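Side-chain contacts in angiotensin-converting enzyme (Anopheles gambiae, PDB 6S1Y), which probably cleaves peptides as a zinc-dependent metalloprotease of the angiotensin-converting enzyme family, its active site lying deep within a largely helical fold: residues Q172-V175 and E176-Q180; N185-S189 and G190-W194. All blocks are in the same frame, centred on the assembly; numbering follows the deposited sequence.

Contact 1 of 2, residues Q172-V175 and E176-Q180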
loop_
_atom_site.group_PDB
_atom_site.type_symbol
_atom_site.label_atom_id
_atom_site.label_comp_id
_atom_site.label_asym_id
_atom_site.label_seq_id
_atom_site.Cartn_x
_atom_site.Cartn_y
_atom_site.Cartn_z
ATOM N N GLN A 172 -9.382 -15.860 13.734
ATOM C CA GLN A 172 -8.665 -16.973 14.358
ATOM C C GLN A 172 -8.644 -18.183 13.435
ATOM O O GLN A 172 -7.628 -18.883 13.330
ATOM C CB GLN A 172 -9.303 -17.326 15.695
ATOM C CG GLN A 172 -8.559 -18.411 16.460
ATOM C CD GLN A 172 -7.137 -18.013 16.758
ATOM O OE1 GLN A 172 -6.865 -16.872 17.163
ATOM N NE2 GLN A 172 -6.213 -18.933 16.546
ATOM N N LYS A 173 -9.762 -18.437 12.746
ATOM C CA LYS A 173 -9.819 -19.528 11.781
ATOM C C LYS A 173 -8.874 -19.274 10.618
ATOM O O LYS A 173 -8.181 -20.186 10.154
ATOM C CB LYS A 173 -11.255 -19.690 11.281
ATOM C CG LYS A 173 -11.400 -20.683 10.128
ATOM C CD LYS A 173 -11.013 -22.100 10.541
ATOM C CE LYS A 173 -12.010 -22.686 11.536
ATOM N NZ LYS A 173 -11.567 -24.025 12.019
ATOM N N TYR A 174 -8.828 -18.037 10.134
ATOM C CA TYR A 174 -7.915 -17.700 9.051
ATOM C C TYR A 174 -6.476 -17.948 9.451
ATOM O O TYR A 174 -5.674 -18.451 8.654
ATOM C CB TYR A 174 -8.124 -16.237 8.668
ATOM C CG TYR A 174 -6.917 -15.480 8.165
ATOM C CD1 TYR A 174 -6.317 -15.791 6.946
ATOM C CD2 TYR A 174 -6.423 -14.402 8.878
ATOM C CE1 TYR A 174 -5.236 -15.064 6.479
ATOM C CE2 TYR A 174 -5.350 -13.662 8.414
ATOM C CZ TYR A 174 -4.761 -13.983 7.214
ATOM O OH TYR A 174 -3.690 -13.215 6.775
ATOM N N VAL A 175 -6.120 -17.591 10.680
ATOM C CA VAL A 175 -4.746 -17.810 11.111
ATOM C C VAL A 175 -4.418 -19.294 11.114
ATOM O O VAL A 175 -3.329 -19.703 10.683
ATOM C CB VAL A 175 -4.512 -17.171 12.486
ATOM C CG1 VAL A 175 -3.296 -17.782 13.147
ATOM C CG2 VAL A 175 -4.351 -15.668 12.311
ATOM N N GLU A 176 -5.353 -20.124 11.598
ATOM C CA GLU A 176 -5.065 -21.550 11.764
ATOM C C GLU A 176 -4.859 -22.230 10.421
ATOM O O GLU A 176 -3.938 -23.037 10.267
ATOM C CB GLU A 176 -6.188 -22.241 12.547
ATOM C CG GLU A 176 -6.022 -22.097 14.050
ATOM C CD GLU A 176 -7.335 -22.114 14.830
ATOM O OE1 GLU A 176 -7.281 -21.908 16.067
ATOM O OE2 GLU A 176 -8.407 -22.327 14.221
ATOM N N LEU A 177 -5.693 -21.902 9.428
ATOM C CA LEU A 177 -5.579 -22.544 8.127
ATOM C C LEU A 177 -4.511 -21.908 7.260
ATOM O O LEU A 177 -3.974 -22.569 6.361
ATOM C CB LEU A 177 -6.926 -22.504 7.412
ATOM C CG LEU A 177 -7.993 -23.382 8.075
ATOM C CD1 LEU A 177 -9.373 -23.064 7.538
ATOM C CD2 LEU A 177 -7.661 -24.863 7.880
ATOM N N ASN A 178 -4.211 -20.627 7.476
ATOM C CA ASN A 178 -3.037 -20.033 6.841
ATOM C C ASN A 178 -1.792 -20.783 7.283
ATOM O O ASN A 178 -0.870 -21.000 6.489
ATOM C CB ASN A 178 -2.933 -18.537 7.187
ATOM C CG ASN A 178 -1.558 -17.930 6.814
ATOM O OD1 ASN A 178 -0.549 -18.221 7.446
ATOM N ND2 ASN A 178 -1.533 -17.089 5.788
ATOM N N ARG A 179 -1.768 -21.215 8.545
ATOM C CA ARG A 179 -0.649 -22.002 9.045
ATOM C C ARG A 179 -0.618 -23.387 8.412
ATOM O O ARG A 179 0.437 -23.843 7.958
ATOM C CB ARG A 179 -0.732 -22.111 10.564
ATOM C CG ARG A 179 0.506 -22.688 11.183
ATOM C CD ARG A 179 0.388 -22.753 12.690
ATOM N NE ARG A 179 1.471 -23.566 13.224
ATOM C CZ ARG A 179 1.374 -24.869 13.484
ATOM N NH1 ARG A 179 0.230 -25.521 13.281
ATOM N NH2 ARG A 179 2.428 -25.524 13.961
ATOM N N GLN A 180 -1.765 -24.070 8.369
ATOM C CA GLN A 180 -1.815 -25.389 7.738
ATOM C C GLN A 180 -1.295 -25.338 6.309
ATOM O O GLN A 180 -0.622 -26.266 5.849
ATOM C CB GLN A 180 -3.240 -25.937 7.760
ATOM C CG GLN A 180 -3.663 -26.476 9.105
ATOM C CD GLN A 180 -2.716 -27.570 9.585
ATOM O OE1 GLN A 180 -2.172 -27.489 10.683
ATOM N NE2 GLN A 180 -2.498 -28.584 8.742
HETATM O O HOH W 1 -0.757 -18.422 10.511
#
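Residues Gln172 to Gln180 form a continuous run within helix 168-184, where Glu176 N donates to Gln172 O, Leu177 N to Lys173 O at 3.1 Å, Asn178 N to Tyr174 O and Arg179 N to Val175 O, the i to i+4 pattern of an alpha-helix. The same spacing brings the side chains of Gln172 and Glu176 together. Gln172 sets CG anti to the backbone nitrogen (chi1 -176°), then bends at chi2, which swings its amide along the helix until NE2 donates to Glu176 OE1 at 3.2 Å. This N-H is nearly straight on its target and lies close to the amide's own plane, yet it arrives from above the carboxylate, the two planes being 63° apart. Gln172 OE1 is hydrogen-bonded to the hydroxyl of Tyr455, so both ends of the amide are used and its flip is fixed. Lys173 curls through chi2 and chi3, laying its CD 3.6 Å from Leu177 CD1; its NZ stays 4.2 Å from Glu176 OE2, too far for a salt bridge, and has a long, weak ion pair with Glu105. Lysine suits this place because its aliphatic part can lie against a leucine. On the buried side, Asn178 CB comes 4.2 Å from CE1 of the Tyr174 ring, whose hydroxyl is hydrogen-bonded to Asp491. A water donates both to Val175 O, at 2.9 Å, and to Asn178 OD1, while Asn178 ND2 is hydrogen-bonded to the hydroxyl of Tyr95. Asparagine thus suits a buried position at which an acceptor and a donor both find partners. Chemically, an amide-carboxylate hydrogen bond and a nearby lysine charge probably help stabilise the carboxylate, whereas the buried flank is largely apolar (Tyr174, Val175, Leu177), its few polar atoms satisfied by hydrogen bonds.

Contact 2 of 2, residues N185-S189 and G190-W194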
loop_
_atom_site.group_PDB
_atom_site.type_symbol
_atom_site.label_atom_id
_atom_site.label_comp_id
_atom_site.label_asym_id
_atom_site.label_seq_id
_atom_site.Cartn_x
_atom_site.Cartn_y
_atom_site.Cartn_z
ATOM N N ASN A 185 3.283 -26.620 2.554
ATOM C CA ASN A 185 4.241 -26.170 1.549
ATOM C C ASN A 185 5.679 -26.222 2.052
ATOM O O ASN A 185 6.577 -25.726 1.376
ATOM C CB ASN A 185 3.918 -24.745 1.102
ATOM C CG ASN A 185 3.013 -24.697 -0.116
ATOM O OD1 ASN A 185 3.493 -24.639 -1.254
ATOM N ND2 ASN A 185 1.701 -24.688 0.114
ATOM N N ASN A 186 5.909 -26.787 3.235
ATOM C CA ASN A 186 7.251 -26.930 3.809
ATOM C C ASN A 186 7.828 -25.606 4.309
ATOM O O ASN A 186 9.046 -25.432 4.341
ATOM C CB ASN A 186 8.223 -27.584 2.817
ATOM C CG ASN A 186 7.844 -29.026 2.495
ATOM O OD1 ASN A 186 7.121 -29.674 3.256
ATOM N ND2 ASN A 186 8.330 -29.530 1.358
ATOM N N PHE A 187 6.970 -24.673 4.722
ATOM C CA PHE A 187 7.388 -23.469 5.430
ATOM C C PHE A 187 7.011 -23.586 6.905
ATOM O O PHE A 187 6.005 -24.213 7.257
ATOM C CB PHE A 187 6.726 -22.209 4.857
ATOM C CG PHE A 187 7.132 -21.886 3.450
ATOM C CD1 PHE A 187 8.339 -21.266 3.190
ATOM C CD2 PHE A 187 6.293 -22.174 2.391
ATOM C CE1 PHE A 187 8.722 -20.954 1.892
ATOM C CE2 PHE A 187 6.666 -21.861 1.077
ATOM C CZ PHE A 187 7.885 -21.253 0.831
ATOM N N SER A 188 7.810 -22.941 7.763
ATOM C CA SER A 188 7.581 -23.015 9.201
ATOM C C SER A 188 6.301 -22.293 9.626
ATOM O O SER A 188 5.692 -22.667 10.643
ATOM C CB SER A 188 8.795 -22.441 9.949
ATOM O OG SER A 188 9.366 -21.332 9.257
ATOM N N SER A 189 5.880 -21.272 8.873
ATOM C CA SER A 189 4.741 -20.452 9.265
ATOM C C SER A 189 4.321 -19.565 8.100
ATOM O O SER A 189 5.071 -19.365 7.141
ATOM C CB SER A 189 5.071 -19.564 10.472
ATOM O OG SER A 189 5.920 -18.483 10.060
ATOM N N GLY A 190 3.132 -18.967 8.244
ATOM C CA GLY A 190 2.671 -17.994 7.268
ATOM C C GLY A 190 3.634 -16.840 7.056
ATOM O O GLY A 190 3.670 -16.250 5.971
ATOM N N ALA A 191 4.431 -16.507 8.069
ATOM C CA ALA A 191 5.377 -15.405 7.926
ATOM C C ALA A 191 6.521 -15.766 6.987
ATOM O O ALA A 191 7.010 -14.909 6.235
ATOM C CB ALA A 191 5.939 -15.004 9.284
ATOM N N ALA A 192 6.989 -17.019 7.044
ATOM C CA ALA A 192 8.025 -17.463 6.120
ATOM C C ALA A 192 7.496 -17.438 4.699
ATOM O O ALA A 192 8.218 -17.097 3.763
ATOM C CB ALA A 192 8.510 -18.876 6.493
ATOM N N VAL A 193 6.227 -17.783 4.521
ATOM C CA VAL A 193 5.635 -17.733 3.189
ATOM C C VAL A 193 5.718 -16.323 2.622
ATOM O O VAL A 193 6.183 -16.115 1.493
ATOM C CB VAL A 193 4.178 -18.226 3.224
ATOM C CG1 VAL A 193 3.489 -17.934 1.875
ATOM C CG2 VAL A 193 4.135 -19.703 3.565
ATOM N N TRP A 194 5.243 -15.333 3.394
ATOM C CA TRP A 194 5.266 -13.947 2.932
ATOM C C TRP A 194 6.693 -13.491 2.676
ATOM O O TRP A 194 6.998 -12.910 1.632
ATOM C CB TRP A 194 4.586 -13.027 3.952
ATOM C CG TRP A 194 3.070 -13.022 3.914
ATOM C CD1 TRP A 194 2.263 -13.727 3.067
ATOM C CD2 TRP A 194 2.192 -12.285 4.780
ATOM N NE1 TRP A 194 0.944 -13.458 3.335
ATOM C CE2 TRP A 194 0.869 -12.579 4.383
ATOM C CE3 TRP A 194 2.395 -11.394 5.840
ATOM C CZ2 TRP A 194 -0.241 -12.022 5.015
ATOM C CZ3 TRP A 194 1.282 -10.849 6.478
ATOM C CH2 TRP A 194 -0.015 -11.170 6.065
#
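Apolar packing between Phe187 and Val193 bridges the turn that leads into helix 190-196. The CG2 methyl of Val193 sits against the phenylalanine ring, 3.5 Å from Phe187 CD2 and 3.7 Å from Phe187 CG, and the two side chains meet at about a right angle, with Val193 CA over one ring face. With chi1 at 170°, Val193 sets CG1 anti to its backbone nitrogen and CG2 beside that nitrogen, on the flank that meets the ring. Ala192 adds its methyl obliquely, CB lying 4.1 Å from Phe187 CD1, and the same methyl is 3.8 Å from Ser188 OG. Phenylalanine suits the loop here because a flat ring can meet both the valine methyl and the alanine methyl of the first turn.

Polar contacts centre on Ser189, the N-cap. Its hydroxyl, at chi1 74°, stands between the backbone nitrogen and the carbonyl carbon and accepts a weak bond from Ala191 N at 3.2 Å. Serine suits the position because a short side chain can reach forward to an amide of the first turn, which has no preceding helical carbonyl to use. The carbonyl of Ser189 serves two more amides: Val193 N donates to Ser189 O at 3.3 Å, in the carbonyl plane, starting the helical pattern, while Ala192 N makes a weak, sharply bent bond to that oxygen. Next to the cap, Gly190 has no side chain and Ala191 only a methyl, which lies 3.6 Å from Ser189 OG.

Just upstream, Asn186 takes a positive phi as the C-prime residue of the Schellman motif that ends helix 168-184; Ser189 starts helix 190-196 a few residues later. Val193 also touches Ala182 of that preceding helix, and helix 431-447 covers another flank, with Arg447 against Ser189 and Trp443 against Ala191.

From the N terminus, the chain first runs through contact 1, inside helix 168-184, then leaves that helix and turns through contact 2 into helix 190-196. The two lie in series, neither nesting nor crossing; contact 1 spans successive turns of one helix, and contact 2 closes the short connection between two. Their centres are about 12 Å apart, yet they meet: Asn178 OD1 packs 3.2 Å from Gly190 CA, and Tyr174 OH approaches Trp194 CZ2. The start of the second helix therefore packs against the side of the first. Helix 431-447 unites both, since Phe446 touches Tyr174 and Asn178 and also stacks edge-to-face with Trp194.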